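Local coordinates for protein phenylalanine--tRNA ligase beta subunit (PDB 2CXI) that forms, with the alpha subunit, the tetrameric enzyme that charges tRNA(Phe) with phenylalanine using ATP, this N-terminal fragment carrying the amino acid-editing domain, at residues L11-G16 against A255-K260; E127-T132 against R138-G143; V231-T236 against L245-M250; V249-L254 against E274-T279. All blocks are in the same frame, centred on the assembly; numbering follows the deposited sequence.

Contact 1 (L11-G16 against A255-K260); sequences LERLIG and AERGGK
R13, exposed on helix 8-15, opens the contact. Its CG sits in the crowded position between backbone N and carbonyl carbon (chi1 65°), and from there the extended chain carries the guanidinium to R257, where NH2 of R13 lies 3.7 Å from NH2 of R257. The two side chains cross at about a right angle. Nearby acids probably offset the like charges: D10 forms salt bridges with both arginines, while D115 also pairs with R13 and E63 with R257. One residue on, L14 points toward segment 255-260 and supplies the apolar part. Its CD2 is 3.6 Å from O of E256 and its CD1 3.9 Å from NH1 of R257, so a branched leucine suits the place, one methyl on the carbonyl and both along the guanidinium. Cutting L14 back to an alanine would remove both methyls and is likely to open a gap between the E256 carbonyl and the R257 guanidinium, leaving the arginine's hold to D10 and E63. The carboxylate of E256 goes to K70, and CB of E256 grazes CD2 of L14 at 4.5 Å. The backbone here is fixed by a type I turn, G258 N bonding to A255 O at 2.9 Å. With G259 N reaching L254 O, and positive phi at G258 that suits glycine, helix 240-255 ends in a Schellman motif, whose turn meets helix 8-15 at the surface.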
loop_
_atom_site.group_PDB
_atom_site.type_symbol
_atom_site.label_atom_id
_atom_site.label_comp_id
_atom_site.label_asym_id
_atom_site.label_seq_id
_atom_site.Cartn_x
_atom_site.Cartn_y
_atom_site.Cartn_z
ATOM N N LEU A 11 2.943 36.859 24.648
ATOM C CA LEU A 11 2.501 36.386 25.964
ATOM C C LEU A 11 1.049 36.742 26.265
ATOM O O LEU A 11 0.249 35.886 26.721
ATOM C CB LEU A 11 3.381 37.042 27.035
ATOM C CG LEU A 11 4.662 36.450 27.637
ATOM C CD1 LEU A 11 5.023 34.968 27.513
ATOM C CD2 LEU A 11 5.853 37.414 27.694
ATOM N N GLU A 12 0.690 37.999 26.006
ATOM C CA GLU A 12 -0.649 38.496 26.279
ATOM C C GLU A 12 -1.752 37.843 25.408
ATOM O O GLU A 12 -2.836 37.571 25.929
ATOM C CB GLU A 12 -0.677 40.041 26.213
ATOM C CG GLU A 12 0.192 40.589 27.360
ATOM C CD GLU A 12 0.387 42.093 27.392
ATOM O OE1 GLU A 12 0.220 42.775 26.345
ATOM O OE2 GLU A 12 0.711 42.596 28.513
ATOM N N ARG A 13 -1.485 37.590 24.131
ATOM C CA ARG A 13 -2.460 36.821 23.310
ATOM C C ARG A 13 -2.624 35.411 23.855
ATOM O O ARG A 13 -3.743 34.904 23.897
ATOM C CB ARG A 13 -2.136 36.849 21.805
ATOM C CG ARG A 13 -0.837 36.186 21.352
ATOM C CD ARG A 13 -0.786 35.824 19.858
ATOM N NE ARG A 13 0.537 35.389 19.444
ATOM C CZ ARG A 13 0.934 35.343 18.172
ATOM N NH1 ARG A 13 0.100 35.698 17.188
ATOM N NH2 ARG A 13 2.160 34.942 17.873
ATOM N N LEU A 14 -1.536 34.807 24.346
ATOM C CA LEU A 14 -1.589 33.470 24.924
ATOM C C LEU A 14 -2.350 33.416 26.269
ATOM O O LEU A 14 -3.195 32.538 26.509
ATOM C CB LEU A 14 -0.161 32.886 25.039
ATOM C CG LEU A 14 0.570 32.547 23.732
ATOM C CD1 LEU A 14 2.059 32.330 24.042
ATOM C CD2 LEU A 14 -0.075 31.293 23.070
ATOM N N ILE A 15 -2.073 34.382 27.152
ATOM C CA ILE A 15 -2.775 34.454 28.429
ATOM C C ILE A 15 -4.185 34.965 28.200
ATOM O O ILE A 15 -5.087 34.582 28.918
ATOM C CB ILE A 15 -2.040 35.470 29.383
ATOM C CG1 ILE A 15 -0.639 34.889 29.756
ATOM C CG2 ILE A 15 -2.905 35.750 30.595
ATOM C CD1 ILE A 15 0.366 35.956 30.172
ATOM N N GLY A 16 -4.334 35.860 27.230
ATOM C CA GLY A 16 -5.657 36.346 26.788
ATOM C C GLY A 16 -5.987 37.737 27.344
ATOM O O GLY A 16 -7.084 38.243 27.127
ATOM N N ALA A 255 0.192 23.038 21.220
ATOM C CA ALA A 255 -1.220 22.979 21.624
ATOM C C ALA A 255 -1.721 24.323 22.205
ATOM O O ALA A 255 -2.893 24.702 22.021
ATOM C CB ALA A 255 -1.464 21.843 22.593
ATOM N N GLU A 256 -0.828 25.058 22.873
ATOM C CA GLU A 256 -1.203 26.403 23.408
ATOM C C GLU A 256 -1.503 27.417 22.323
ATOM O O GLU A 256 -2.148 28.448 22.589
ATOM C CB GLU A 256 -0.104 26.999 24.312
ATOM C CG GLU A 256 0.073 26.284 25.646
ATOM C CD GLU A 256 -1.119 26.404 26.583
ATOM O OE1 GLU A 256 -1.658 27.513 26.815
ATOM O OE2 GLU A 256 -1.529 25.358 27.068
ATOM N N ARG A 257 -1.004 27.157 21.120
ATOM C CA ARG A 257 -1.289 27.949 19.923
ATOM C C ARG A 257 -2.439 27.340 19.074
ATOM O O ARG A 257 -2.597 27.682 17.894
ATOM C CB ARG A 257 -0.003 28.053 19.058
ATOM C CG ARG A 257 1.221 28.522 19.878
ATOM C CD ARG A 257 2.219 29.280 19.072
ATOM N NE ARG A 257 3.293 29.910 19.857
ATOM C CZ ARG A 257 3.276 31.160 20.309
ATOM N NH1 ARG A 257 4.314 31.599 20.993
ATOM N NH2 ARG A 257 2.228 31.949 20.121
ATOM N N GLY A 258 -3.224 26.433 19.656
ATOM C CA GLY A 258 -4.380 25.890 18.938
ATOM C C GLY A 258 -4.039 24.651 18.115
ATOM O O GLY A 258 -4.924 24.075 17.462
ATOM N N GLY A 259 -2.771 24.219 18.143
ATOM C CA GLY A 259 -2.365 22.988 17.436
ATOM C C GLY A 259 -3.098 21.734 17.895
ATOM O O GLY A 259 -3.337 21.518 19.095
ATOM N N LYS A 260 -3.443 20.876 16.944
ATOM C CA LYS A 260 -4.088 19.582 17.260
ATOM C C LYS A 260 -3.035 18.481 17.160
ATOM O O LYS A 260 -2.430 18.298 16.113
ATOM C CB LYS A 260 -5.326 19.362 16.354
ATOM C CG LYS A 260 -6.362 20.532 16.561
ATOM C CD LYS A 260 -7.580 20.426 15.645
ATOM C CE LYS A 260 -8.554 21.610 15.903
ATOM N NZ LYS A 260 -9.231 22.037 14.607
#

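Contact 2 (E127-T132 against R138-G143); sequences EKIALT and REVAIG
I129 of helix 116-133 packs on V140 and I142 of strand 140-146, a helix-to-strand connection of the B3/4 domain in which the helix lies nearly antiparallel over the strand, at 162°. The side chains in the tight part are all apolar. I142 directs its CG1 branch away from its own carbonyl carbon (chi1 -61°), which carries CD1 to I129; there it rests 3.7 Å from both CG2 and CB of I129, the two side chains crossing at about a right angle. CG2 of I129 also meets CG1 of V140 at 4.0 Å. Beta-branched residues suit the strand, and A246 and V249 of helix 240-255 help to cover this patch. The other side of the helix is quite different: E127 and L131 point away from the strand and are exposed, while K128 reaches the backbone O of K3. A141 also turns from the helix, but stays buried, against R101 and P214. Where the backbones come nearest, between A130 and A141, the small side chain of A130 probably lets helix and strand approach. There V140 O receives a CH...O contact from A130 CA at 3.5 Å, with an angle of 135° at the hydrogen, and CB of A130 is also 3.5 Å from that oxygen.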
loop_
_atom_site.group_PDB
_atom_site.type_symbol
_atom_site.label_atom_id
_atom_site.label_comp_id
_atom_site.label_asym_id
_atom_site.label_seq_id
_atom_site.Cartn_x
_atom_site.Cartn_y
_atom_site.Cartn_z
ATOM N N GLU A 127 16.169 25.127 20.253
ATOM C CA GLU A 127 17.552 25.346 20.627
ATOM C C GLU A 127 17.766 25.265 22.133
ATOM O O GLU A 127 18.746 24.689 22.575
ATOM C CB GLU A 127 18.054 26.703 20.111
ATOM C CG GLU A 127 17.999 26.853 18.590
ATOM C CD GLU A 127 18.189 28.295 18.073
ATOM O OE1 GLU A 127 18.316 29.269 18.878
ATOM O OE2 GLU A 127 18.210 28.459 16.836
ATOM N N LYS A 128 16.904 25.895 22.922
ATOM C CA LYS A 128 17.103 25.893 24.401
ATOM C C LYS A 128 16.986 24.489 24.972
ATOM O O LYS A 128 17.781 24.086 25.823
ATOM C CB LYS A 128 16.091 26.800 25.097
ATOM C CG LYS A 128 16.165 28.259 24.652
ATOM C CD LYS A 128 17.466 28.960 25.103
ATOM C CE LYS A 128 17.632 30.263 24.333
ATOM N NZ LYS A 128 18.799 31.082 24.862
ATOM N N ILE A 129 16.017 23.701 24.495
ATOM C CA ILE A 129 15.965 22.302 24.960
ATOM C C ILE A 129 17.248 21.534 24.601
ATOM O O ILE A 129 17.833 20.831 25.443
ATOM C CB ILE A 129 14.694 21.547 24.430
ATOM C CG1 ILE A 129 13.416 22.184 25.033
ATOM C CG2 ILE A 129 14.807 20.033 24.789
ATOM C CD1 ILE A 129 12.150 21.602 24.505
ATOM N N ALA A 130 17.670 21.651 23.350
ATOM C CA ALA A 130 18.864 20.937 22.873
ATOM C C ALA A 130 20.137 21.353 23.580
ATOM O O ALA A 130 20.998 20.531 23.820
ATOM C CB ALA A 130 19.033 21.125 21.367
ATOM N N LEU A 131 20.266 22.634 23.910
ATOM C CA LEU A 131 21.503 23.104 24.560
ATOM C C LEU A 131 21.682 22.562 25.964
ATOM O O LEU A 131 22.733 21.987 26.276
ATOM C CB LEU A 131 21.555 24.639 24.603
ATOM C CG LEU A 131 22.617 25.368 25.451
ATOM C CD1 LEU A 131 24.036 25.137 24.992
ATOM C CD2 LEU A 131 22.264 26.869 25.378
ATOM N N THR A 132 20.653 22.783 26.790
ATOM C CA THR A 132 20.665 22.556 28.240
ATOM C C THR A 132 20.229 21.141 28.615
ATOM O O THR A 132 20.996 20.337 29.144
ATOM C CB THR A 132 19.652 23.525 28.901
ATOM O OG1 THR A 132 19.950 24.878 28.517
ATOM C CG2 THR A 132 19.826 23.538 30.383
ATOM N N ARG A 138 23.609 16.327 22.102
ATOM C CA ARG A 138 23.988 14.890 22.128
ATOM C C ARG A 138 22.876 14.054 22.700
ATOM O O ARG A 138 22.548 13.001 22.159
ATOM C CB ARG A 138 25.274 14.631 22.920
ATOM C CG ARG A 138 25.741 13.214 22.726
ATOM C CD ARG A 138 26.997 12.775 23.561
ATOM N NE ARG A 138 26.851 11.337 23.613
ATOM C CZ ARG A 138 26.164 10.692 24.537
ATOM N NH1 ARG A 138 25.597 11.350 25.554
ATOM N NH2 ARG A 138 26.037 9.375 24.422
ATOM N N GLU A 139 22.277 14.532 23.803
ATOM C CA GLU A 139 21.212 13.782 24.479
ATOM C C GLU A 139 19.831 13.996 23.853
ATOM O O GLU A 139 19.008 13.090 23.897
ATOM C CB GLU A 139 21.193 14.070 26.002
ATOM C CG GLU A 139 22.433 13.496 26.668
ATOM C CD GLU A 139 22.575 13.857 28.140
ATOM O OE1 GLU A 139 23.750 13.892 28.625
ATOM O OE2 GLU A 139 21.533 14.064 28.850
ATOM N N VAL A 140 19.591 15.200 23.316
ATOM C CA VAL A 140 18.304 15.556 22.700
ATOM C C VAL A 140 18.563 16.541 21.582
ATOM O O VAL A 140 19.148 17.630 21.814
ATOM C CB VAL A 140 17.297 16.226 23.711
ATOM C CG1 VAL A 140 16.005 16.669 22.958
ATOM C CG2 VAL A 140 16.925 15.297 24.817
ATOM N N ALA A 141 18.159 16.163 20.363
ATOM C CA ALA A 141 18.181 17.079 19.207
ATOM C C ALA A 141 16.772 17.092 18.608
ATOM O O ALA A 141 16.139 16.035 18.514
ATOM C CB ALA A 141 19.231 16.606 18.157
ATOM N N ILE A 142 16.270 18.271 18.272
ATOM C CA ILE A 142 14.884 18.411 17.818
ATOM C C ILE A 142 14.904 18.946 16.419
ATOM O O ILE A 142 15.526 19.989 16.137
ATOM C CB ILE A 142 14.058 19.372 18.749
ATOM C CG1 ILE A 142 14.019 18.796 20.172
ATOM C CG2 ILE A 142 12.601 19.657 18.169
ATOM C CD1 ILE A 142 13.708 19.880 21.284
ATOM N N GLY A 143 14.193 18.252 15.547
ATOM C CA GLY A 143 13.900 18.787 14.202
ATOM C C GLY A 143 12.409 19.145 14.044
ATOM O O GLY A 143 11.512 18.467 14.613
#

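Contact 3 (V231-T236 against L245-M250); sequences VFIDVT and LALNVM
L247 sets its CG trans to its backbone N (chi1 180°), which swings the isobutyl group out of the helix flank and down onto V235 and I233. V235 answers with CG2 placed beside its own backbone N, its CG1 taking the trans place (chi1 -168°), and this divides the valine between two partners. CG2 of V235 lies 3.7 Å from CD1 of L247 and 3.8 Å from its CB, whereas CG1 of V235 reaches the CB of A246 at 4.0 Å. The same leucine methyl, CD1, also meets CG2 of I233 at 4.0 Å. This is a helix laid on a beta-sheet: strand 231-237, hydrogen-bonded between strands 103-110 and 140-146, is followed by helix 240-255, which returns nearly antiparallel at 155° over one face. I233 and V235 turn their side chains to the helix, and D234 between them turns away. A246 offers only a methyl to V235, while the longer L247 side chain can reach both V235 and I233. At the far end of the contact, I233 CD1 makes a looser approach of 4.4 Å to CB of M250, a selenomethionine.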
loop_
_atom_site.group_PDB
_atom_site.type_symbol
_atom_site.label_atom_id
_atom_site.label_comp_id
_atom_site.label_asym_id
_atom_site.label_seq_id
_atom_site.Cartn_x
_atom_site.Cartn_y
_atom_site.Cartn_z
ATOM N N VAL A 231 2.911 20.631 11.277
ATOM C CA VAL A 231 4.332 20.442 11.561
ATOM C C VAL A 231 4.601 18.982 11.919
ATOM O O VAL A 231 3.812 18.343 12.634
ATOM C CB VAL A 231 4.851 21.417 12.687
ATOM C CG1 VAL A 231 3.963 21.416 13.842
ATOM C CG2 VAL A 231 6.151 20.974 13.224
ATOM N N PHE A 232 5.715 18.472 11.408
ATOM C CA PHE A 232 6.190 17.140 11.735
ATOM C C PHE A 232 7.442 17.359 12.619
ATOM O O PHE A 232 8.376 18.104 12.248
ATOM C CB PHE A 232 6.515 16.351 10.444
ATOM C CG PHE A 232 7.149 14.989 10.699
ATOM C CD1 PHE A 232 8.542 14.799 10.533
ATOM C CD2 PHE A 232 6.360 13.899 11.109
ATOM C CE1 PHE A 232 9.137 13.543 10.781
ATOM C CE2 PHE A 232 6.966 12.635 11.363
ATOM C CZ PHE A 232 8.335 12.469 11.193
ATOM N N ILE A 233 7.441 16.760 13.794
ATOM C CA ILE A 233 8.577 16.989 14.750
ATOM C C ILE A 233 9.327 15.691 14.991
ATOM O O ILE A 233 8.691 14.655 15.205
ATOM C CB ILE A 233 8.055 17.550 16.098
ATOM C CG1 ILE A 233 7.272 18.885 15.925
ATOM C CG2 ILE A 233 9.246 17.731 17.148
ATOM C CD1 ILE A 233 6.226 19.080 17.058
ATOM N N ASP A 234 10.662 15.722 14.955
ATOM C CA ASP A 234 11.441 14.530 15.332
ATOM C C ASP A 234 12.328 14.890 16.522
ATOM O O ASP A 234 12.828 16.031 16.600
ATOM C CB ASP A 234 12.264 13.953 14.164
ATOM C CG ASP A 234 13.640 14.646 13.972
ATOM O OD1 ASP A 234 14.705 14.014 14.240
ATOM O OD2 ASP A 234 13.751 15.824 13.579
ATOM N N VAL A 235 12.508 13.946 17.438
ATOM C CA VAL A 235 13.465 14.135 18.522
ATOM C C VAL A 235 14.287 12.887 18.624
ATOM O O VAL A 235 13.726 11.788 18.686
ATOM C CB VAL A 235 12.772 14.337 19.876
ATOM C CG1 VAL A 235 13.816 14.832 20.928
ATOM C CG2 VAL A 235 11.542 15.302 19.764
ATOM N N THR A 236 15.608 13.057 18.603
ATOM C CA THR A 236 16.523 11.928 18.688
ATOM C C THR A 236 17.464 12.038 19.889
ATOM O O THR A 236 17.742 13.157 20.377
ATOM C CB THR A 236 17.359 11.774 17.413
ATOM O OG1 THR A 236 18.013 13.021 17.115
ATOM C CG2 THR A 236 16.449 11.446 16.155
ATOM N N LEU A 245 10.223 13.274 26.837
ATOM C CA LEU A 245 9.997 14.513 27.604
ATOM C C LEU A 245 10.067 15.724 26.683
ATOM O O LEU A 245 9.145 16.540 26.662
ATOM C CB LEU A 245 11.013 14.632 28.752
ATOM C CG LEU A 245 10.737 15.711 29.810
ATOM C CD1 LEU A 245 11.121 17.139 29.298
ATOM C CD2 LEU A 245 9.303 15.606 30.348
ATOM N N ALA A 246 11.153 15.806 25.902
ATOM C CA ALA A 246 11.390 16.923 24.995
ATOM C C ALA A 246 10.253 17.029 23.932
ATOM O O ALA A 246 9.716 18.119 23.625
ATOM C CB ALA A 246 12.730 16.722 24.315
ATOM N N LEU A 247 9.840 15.887 23.407
ATOM C CA LEU A 247 8.738 15.874 22.429
ATOM C C LEU A 247 7.445 16.394 23.083
ATOM O O LEU A 247 6.693 17.181 22.487
ATOM C CB LEU A 247 8.508 14.421 21.958
ATOM C CG LEU A 247 7.376 14.254 20.931
ATOM C CD1 LEU A 247 7.830 14.918 19.555
ATOM C CD2 LEU A 247 7.003 12.754 20.751
ATOM N N ASN A 248 7.186 15.942 24.313
ATOM C CA ASN A 248 6.034 16.361 25.051
ATOM C C ASN A 248 6.016 17.866 25.265
ATOM O O ASN A 248 4.968 18.494 25.125
ATOM C CB ASN A 248 5.935 15.622 26.382
ATOM C CG ASN A 248 5.640 14.082 26.205
ATOM O OD1 ASN A 248 5.717 13.293 27.172
ATOM N ND2 ASN A 248 5.267 13.701 25.019
ATOM N N VAL A 249 7.165 18.426 25.653
ATOM C CA VAL A 249 7.286 19.874 25.792
ATOM C C VAL A 249 6.940 20.583 24.443
ATOM O O VAL A 249 6.130 21.506 24.412
ATOM C CB VAL A 249 8.699 20.252 26.341
ATOM C CG1 VAL A 249 8.968 21.770 26.184
ATOM C CG2 VAL A 249 8.839 19.790 27.821
HETATM N N MSE A 250 7.544 20.135 23.344
HETATM C CA MSE A 250 7.314 20.733 22.001
HETATM C C MSE A 250 5.840 20.717 21.613
HETATM O O MSE A 250 5.301 21.736 21.180
HETATM C CB MSE A 250 8.104 20.007 20.892
HETATM C CG MSE A 250 9.621 20.155 20.938
HETATM SE SE MSE A 250 10.246 22.088 20.776
HETATM C CE MSE A 250 9.050 22.739 19.444
#

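Contact 4 (V249-L254 against E274-T279); sequences VMVTAL and ETPDLT
The loop that follows strand 272-275 returns to helix 240-255 and is pinned there: P276 rests on V251, L278 on V251 and T252. V251 presents CG2 as its contact methyl: it meets CG of the P276 ring at 4.2 Å and CD1 of L278 at 4.2 Å. The peptide bond before P276 is cis, a bend that proline tolerates, and CB of P276 points toward the helix. T252 OG1 stands between backbone N and carbonyl carbon (chi1 59°) and bonds back to O of N248, which leaves CG2 beside the backbone N, against L278. That methyl lies 4.1 Å from both CD1 and CD2 of L278. A threonine therefore satisfies its hydroxyl within the helix while lending its methyl to the apolar patch, which I261 of strand 260-267 helps to enclose. Between the two anchors, D277 braces the loop: its OD1 accepts from T279 N at 3.0 Å, with an N-H...O angle of 161°, and from T279 OG1 at 2.7 Å. The hydroxyl meets the syn lone pair of OD1; the amide comes from the anti side, 32° out of the carboxylate plane. The backbone bond is that of an Asx turn, here following a cis-proline.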
loop_
_atom_site.group_PDB
_atom_site.type_symbol
_atom_site.label_atom_id
_atom_site.label_comp_id
_atom_site.label_asym_id
_atom_site.label_seq_id
_atom_site.Cartn_x
_atom_site.Cartn_y
_atom_site.Cartn_z
ATOM N N VAL A 249 7.165 18.426 25.653
ATOM C CA VAL A 249 7.286 19.874 25.792
ATOM C C VAL A 249 6.940 20.583 24.443
ATOM O O VAL A 249 6.130 21.506 24.412
ATOM C CB VAL A 249 8.699 20.252 26.341
ATOM C CG1 VAL A 249 8.968 21.770 26.184
ATOM C CG2 VAL A 249 8.839 19.790 27.821
HETATM N N MSE A 250 7.544 20.135 23.344
HETATM C CA MSE A 250 7.314 20.733 22.001
HETATM C C MSE A 250 5.840 20.717 21.613
HETATM O O MSE A 250 5.301 21.736 21.180
HETATM C CB MSE A 250 8.104 20.007 20.892
HETATM C CG MSE A 250 9.621 20.155 20.938
HETATM SE SE MSE A 250 10.246 22.088 20.776
HETATM C CE MSE A 250 9.050 22.739 19.444
ATOM N N VAL A 251 5.200 19.546 21.693
ATOM C CA VAL A 251 3.801 19.450 21.242
ATOM C C VAL A 251 2.795 20.173 22.155
ATOM O O VAL A 251 1.799 20.681 21.667
ATOM C CB VAL A 251 3.331 17.954 21.015
ATOM C CG1 VAL A 251 4.295 17.211 20.075
ATOM C CG2 VAL A 251 3.202 17.184 22.339
ATOM N N THR A 252 3.032 20.188 23.475
ATOM C CA THR A 252 2.148 20.937 24.352
ATOM C C THR A 252 2.341 22.444 24.198
ATOM O O THR A 252 1.376 23.187 24.326
ATOM C CB THR A 252 2.216 20.492 25.836
ATOM O OG1 THR A 252 3.549 20.635 26.340
ATOM C CG2 THR A 252 1.884 18.952 25.976
ATOM N N ALA A 253 3.554 22.889 23.890
ATOM C CA ALA A 253 3.718 24.309 23.567
ATOM C C ALA A 253 2.858 24.684 22.337
ATOM O O ALA A 253 2.151 25.695 22.338
ATOM C CB ALA A 253 5.188 24.639 23.343
ATOM N N LEU A 254 2.903 23.846 21.296
ATOM C CA LEU A 254 2.100 24.066 20.089
ATOM C C LEU A 254 0.597 23.918 20.307
ATOM O O LEU A 254 -0.208 24.661 19.712
ATOM C CB LEU A 254 2.620 23.183 18.920
ATOM C CG LEU A 254 4.027 23.486 18.388
ATOM C CD1 LEU A 254 4.458 22.517 17.267
ATOM C CD2 LEU A 254 4.165 24.963 17.920
ATOM N N GLU A 274 3.679 4.318 20.272
ATOM C CA GLU A 274 2.866 5.370 19.717
ATOM C C GLU A 274 3.301 6.662 20.387
ATOM O O GLU A 274 3.214 6.779 21.618
ATOM C CB GLU A 274 1.395 5.097 20.009
ATOM C CG GLU A 274 0.461 6.174 19.476
ATOM C CD GLU A 274 -0.989 6.059 19.982
ATOM O OE1 GLU A 274 -1.334 5.043 20.647
ATOM O OE2 GLU A 274 -1.802 7.011 19.739
ATOM N N THR A 275 3.788 7.629 19.616
ATOM C CA THR A 275 4.232 8.916 20.241
ATOM C C THR A 275 3.481 10.135 19.655
ATOM O O THR A 275 3.069 10.071 18.493
ATOM C CB THR A 275 5.775 9.116 20.117
ATOM O OG1 THR A 275 6.123 9.220 18.752
ATOM C CG2 THR A 275 6.575 7.891 20.604
ATOM N N PRO A 276 3.284 11.240 20.404
ATOM C CA PRO A 276 3.622 11.366 21.831
ATOM C C PRO A 276 2.648 10.614 22.713
ATOM O O PRO A 276 1.495 10.339 22.324
ATOM C CB PRO A 276 3.465 12.883 22.106
ATOM C CG PRO A 276 2.295 13.290 21.142
ATOM C CD PRO A 276 2.581 12.446 19.893
ATOM N N ASP A 277 3.109 10.281 23.897
ATOM C CA ASP A 277 2.225 9.730 24.922
ATOM C C ASP A 277 2.051 10.775 25.998
ATOM O O ASP A 277 2.974 11.009 26.776
ATOM C CB ASP A 277 2.889 8.499 25.510
ATOM C CG ASP A 277 2.052 7.829 26.616
ATOM O OD1 ASP A 277 0.967 8.328 27.026
ATOM O OD2 ASP A 277 2.458 6.782 27.132
ATOM N N LEU A 278 0.869 11.391 26.065
ATOM C CA LEU A 278 0.647 12.462 27.019
ATOM C C LEU A 278 -0.225 12.014 28.199
ATOM O O LEU A 278 -0.842 12.842 28.857
ATOM C CB LEU A 278 0.036 13.654 26.317
ATOM C CG LEU A 278 0.948 14.327 25.272
ATOM C CD1 LEU A 278 0.154 15.484 24.682
ATOM C CD2 LEU A 278 2.263 14.876 25.864
ATOM N N THR A 279 -0.264 10.699 28.457
ATOM C CA THR A 279 -0.929 10.176 29.652
ATOM C C THR A 279 -0.383 10.890 30.912
ATOM O O THR A 279 0.838 10.900 31.133
ATOM C CB THR A 279 -0.599 8.682 29.776
ATOM O OG1 THR A 279 -1.126 7.995 28.647
ATOM C CG2 THR A 279 -1.294 8.046 30.994
#

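How the contacts relate
Contacts 2, 3 and 4 are buried, and all reach the same mixed sheet; contact 1 lies at the surface, its centre about 15 Å from the chain centre. Contacts 3 and 4 share V249 and M250 and bring different elements onto helix 240-255, contact 3 strand 231-237 and contact 4 the loop after strand 272-275. Contact 2 joins contact 3 through neighbouring strands, with G143 N bonded to D234 O, and touches contact 4 where I129 meets V249. Contact 1 lies at the C-terminal end of helix 240-255, its G259 N bonding to L254 O of contact 4. Inside, methyl groups do the work; at the surface a leucine packs among arginines whose charges are met by acids outside the two segments.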